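PDB 5JMU: peptidoglycan N-acetylglucosamine deacetylase from Agathobacter rectalis, which probably hydrolyses carbon-nitrogen bonds other than peptide bonds, as a zinc-dependent deacetylase of peptidoglycan N-acetylglucosamine, represented here by its catalytic domain. Local coordinates for residues N170-V175 with I200-A205. Numbering follows the deposited sequence. Where two conformers were deposited one is given.
Sequences NVISGV and IQWGQA
One face of the Trp202 indole is covered by Ile172, while Val175, in one of its two conformers, comes in at the edge, near the ring plane. A CH-pi contact places Ile172 CG2 3.6 Å from the centroid of the six-membered ring and 16° off its normal, so the methyl sits over the ring centre; its closest ring atom is Trp202 CE2, at 3.5 Å. The other branch of Ile172 runs across the same indole toward its root, bringing CD1 to 3.6 Å from Trp202 CG. With CG2 anti to the backbone N and CG1 anti to the carbonyl carbon (chi1 -73°), both branches can bear on the indole. In the conformer given, Val175 CG1 stands 4.2 Å from Trp202 CZ3, so this looser edge contact is less certain. In the NodB-type deacetylase domain this contact joins helices 164-175 and 196-205 beside the parallel sheet, away from the zinc site; Val175 also touches Val183 of strand 180-186 and Ile22 of strand 21-27. A serine in place of Trp202 would probably open a gap between the helices and deprive Ile172 of its aromatic partner. The Trp202 ring also meets that of Tyr208, their planes inclined by about 30°.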
ATOM      1  N   ASN A 170     -10.160 -14.773  -2.376  1.00 13.86           N
ATOM      2  CA  ASN A 170      -9.913 -13.745  -3.389  1.00 13.66           C
ATOM      3  C   ASN A 170      -8.426 -13.533  -3.604  1.00 13.94           C
ATOM      4  O   ASN A 170      -7.954 -13.425  -4.741  1.00 13.85           O
ATOM      5  CB  ASN A 170     -10.529 -12.406  -2.983  1.00 12.40           C
ATOM      6  CG  ASN A 170     -12.038 -12.386  -3.133  1.00 18.27           C
ATOM      7  OD1 ASN A 170     -12.602 -13.194  -3.872  1.00 22.13           O
ATOM      8  ND2 ASN A 170     -12.697 -11.463  -2.444  1.00 15.65           N
ATOM      9  N   VAL A 171      -7.668 -13.497  -2.507  1.00 12.25           N
ATOM     10  CA  VAL A 171      -6.235 -13.235  -2.633  1.00 11.04           C
ATOM     11  C   VAL A 171      -5.527 -14.456  -3.250  1.00 13.54           C
ATOM     12  O   VAL A 171      -4.711 -14.324  -4.178  1.00 12.85           O
ATOM     13  CB  VAL A 171      -5.624 -12.875  -1.289  1.00 12.56           C
ATOM     14  CG1 VAL A 171      -4.067 -12.780  -1.371  1.00 14.31           C
ATOM     15  CG2 VAL A 171      -6.201 -11.543  -0.836  1.00 12.13           C
ATOM     16  N   ILE A 172      -5.878 -15.650  -2.792  1.00 12.24           N
ATOM     17  CA  ILE A 172      -5.225 -16.858  -3.305  1.00 12.97           C
ATOM     18  C   ILE A 172      -5.530 -17.049  -4.786  1.00 15.45           C
ATOM     19  O   ILE A 172      -4.658 -17.378  -5.600  1.00 17.70           O
ATOM     20  CB  ILE A 172      -5.676 -18.078  -2.478  1.00 18.60           C
ATOM     21  CG1 ILE A 172      -5.018 -18.035  -1.086  1.00 18.79           C
ATOM     22  CG2 ILE A 172      -5.419 -19.398  -3.253  1.00 25.12           C
ATOM     23  CD1 ILE A 172      -5.628 -19.127  -0.114  1.00 23.35           C
ATOM     24  N   SER A 173      -6.776 -16.828  -5.179  1.00 16.81           N
ATOM     25  CA  SER A 173      -7.064 -16.952  -6.605  0.75 15.22           C
ATOM     26  C   SER A 173      -6.423 -15.814  -7.423  1.00 15.82           C
ATOM     27  O   SER A 173      -5.891 -16.079  -8.518  1.00 17.60           O
ATOM     28  CB  SER A 173      -8.575 -17.017  -6.843  0.75 22.39           C
ATOM     29  OG  SER A 173      -9.204 -15.855  -6.387  0.75 19.94           O
ATOM     30  N   GLY A 174      -6.428 -14.569  -6.934  1.00 12.63           N
ATOM     31  CA  GLY A 174      -5.772 -13.507  -7.697  1.00 13.35           C
ATOM     32  C   GLY A 174      -4.258 -13.642  -7.880  1.00 13.44           C
ATOM     33  O   GLY A 174      -3.708 -13.299  -8.936  1.00 12.97           O
ATOM     34  N   VAL A 175      -3.564 -14.132  -6.853  1.00 12.15           N
ATOM     35  CA  VAL A 175      -2.111 -14.310  -6.917  0.59 12.56           C
ATOM     36  C   VAL A 175      -1.712 -15.274  -8.017  1.00 13.16           C
ATOM     37  O   VAL A 175      -0.651 -15.145  -8.624  1.00 13.41           O
ATOM     38  CB  VAL A 175      -1.593 -14.780  -5.533  0.59 13.43           C
ATOM     39  CG1 VAL A 175      -0.299 -15.552  -5.628  0.59 16.58           C
ATOM     40  CG2 VAL A 175      -1.469 -13.558  -4.577  0.59 11.17           C
ATOM     41  N   ILE A 200      -0.853 -16.408   4.058  1.00 12.07           N
ATOM     42  CA  ILE A 200       0.564 -16.751   4.189  1.00 12.19           C
ATOM     43  C   ILE A 200       0.779 -18.283   4.211  1.00 12.60           C
ATOM     44  O   ILE A 200       1.706 -18.793   3.531  1.00 14.37           O
ATOM     45  CB  ILE A 200       1.178 -16.110   5.429  1.00 12.76           C
ATOM     46  CG1 ILE A 200       1.247 -14.579   5.242  1.00 13.12           C
ATOM     47  CG2 ILE A 200       2.610 -16.671   5.641  1.00 17.90           C
ATOM     48  CD1 ILE A 200       1.569 -13.836   6.547  1.00 16.08           C
ATOM     49  N   GLN A 201      -0.041 -18.998   4.970  1.00 13.86           N
ATOM     50  CA  GLN A 201       0.090 -20.448   4.997  1.00 14.31           C
ATOM     51  C   GLN A 201      -0.016 -21.022   3.585  1.00 14.41           C
ATOM     52  O   GLN A 201       0.802 -21.856   3.180  1.00 16.61           O
ATOM     53  CB  GLN A 201      -0.990 -21.079   5.880  1.00 15.30           C
ATOM     54  CG  GLN A 201      -0.733 -20.802   7.370  1.00 20.88           C
ATOM     55  CD  GLN A 201      -1.873 -21.254   8.275  1.00 22.30           C
ATOM     56  OE1 GLN A 201      -3.034 -21.209   7.912  1.00 27.94           O
ATOM     57  NE2 GLN A 201      -1.526 -21.665   9.469  1.00 26.72           N
ATOM     58  N   TRP A 202      -1.023 -20.574   2.846  1.00 14.40           N
ATOM     59  CA  TRP A 202      -1.198 -21.091   1.491  1.00 14.89           C
ATOM     60  C   TRP A 202      -0.007 -20.720   0.595  1.00 15.64           C
ATOM     61  O   TRP A 202       0.543 -21.567  -0.129  1.00 15.49           O
ATOM     62  CB  TRP A 202      -2.503 -20.570   0.870  1.00 14.48           C
ATOM     63  CG  TRP A 202      -2.679 -21.092  -0.510  1.00 16.75           C
ATOM     64  CD1 TRP A 202      -3.282 -22.274  -0.885  1.00 20.63           C
ATOM     65  CD2 TRP A 202      -2.218 -20.479  -1.713  1.00 18.08           C
ATOM     66  NE1 TRP A 202      -3.210 -22.419  -2.246  1.00 24.30           N
ATOM     67  CE2 TRP A 202      -2.586 -21.322  -2.780  1.00 20.96           C
ATOM     68  CE3 TRP A 202      -1.560 -19.276  -1.995  1.00 22.00           C
ATOM     69  CZ2 TRP A 202      -2.276 -21.009  -4.114  1.00 22.19           C
ATOM     70  CZ3 TRP A 202      -1.264 -18.970  -3.303  1.00 25.29           C
ATOM     71  CH2 TRP A 202      -1.630 -19.815  -4.337  1.00 22.80           C
ATOM     72  N   GLY A 203       0.383 -19.454   0.635  1.00 15.23           N
ATOM     73  CA  GLY A 203       1.449 -19.014  -0.243  1.00 13.85           C
ATOM     74  C   GLY A 203       2.728 -19.770   0.065  1.00 14.60           C
ATOM     75  O   GLY A 203       3.386 -20.283  -0.853  1.00 13.61           O
ATOM     76  N   GLN A 204       3.067 -19.880   1.344  1.00 14.94           N
ATOM     77  CA  GLN A 204       4.333 -20.536   1.665  1.00 14.87           C
ATOM     78  C   GLN A 204       4.283 -22.028   1.285  1.00 14.99           C
ATOM     79  O   GLN A 204       5.290 -22.597   0.824  1.00 22.14           O
ATOM     80  CB  GLN A 204       4.677 -20.319   3.140  1.00 15.66           C
ATOM     81  CG  GLN A 204       5.059 -18.856   3.360  1.00 17.20           C
ATOM     82  CD  GLN A 204       5.684 -18.575   4.722  1.00 18.03           C
ATOM     83  OE1 GLN A 204       5.423 -19.275   5.706  1.00 20.00           O
ATOM     84  NE2 GLN A 204       6.475 -17.510   4.789  1.00 18.69           N
ATOM     85  N   ALA A 205       3.112 -22.640   1.426  1.00 16.77           N
ATOM     86  CA  ALA A 205       2.980 -24.058   1.068  1.00 18.05           C
ATOM     87  C   ALA A 205       2.993 -24.290  -0.450  1.00 21.92           C
ATOM     88  O   ALA A 205       3.179 -25.428  -0.910  1.00 22.67           O
ATOM     89  CB  ALA A 205       1.665 -24.651   1.682  1.00 16.29           C
TER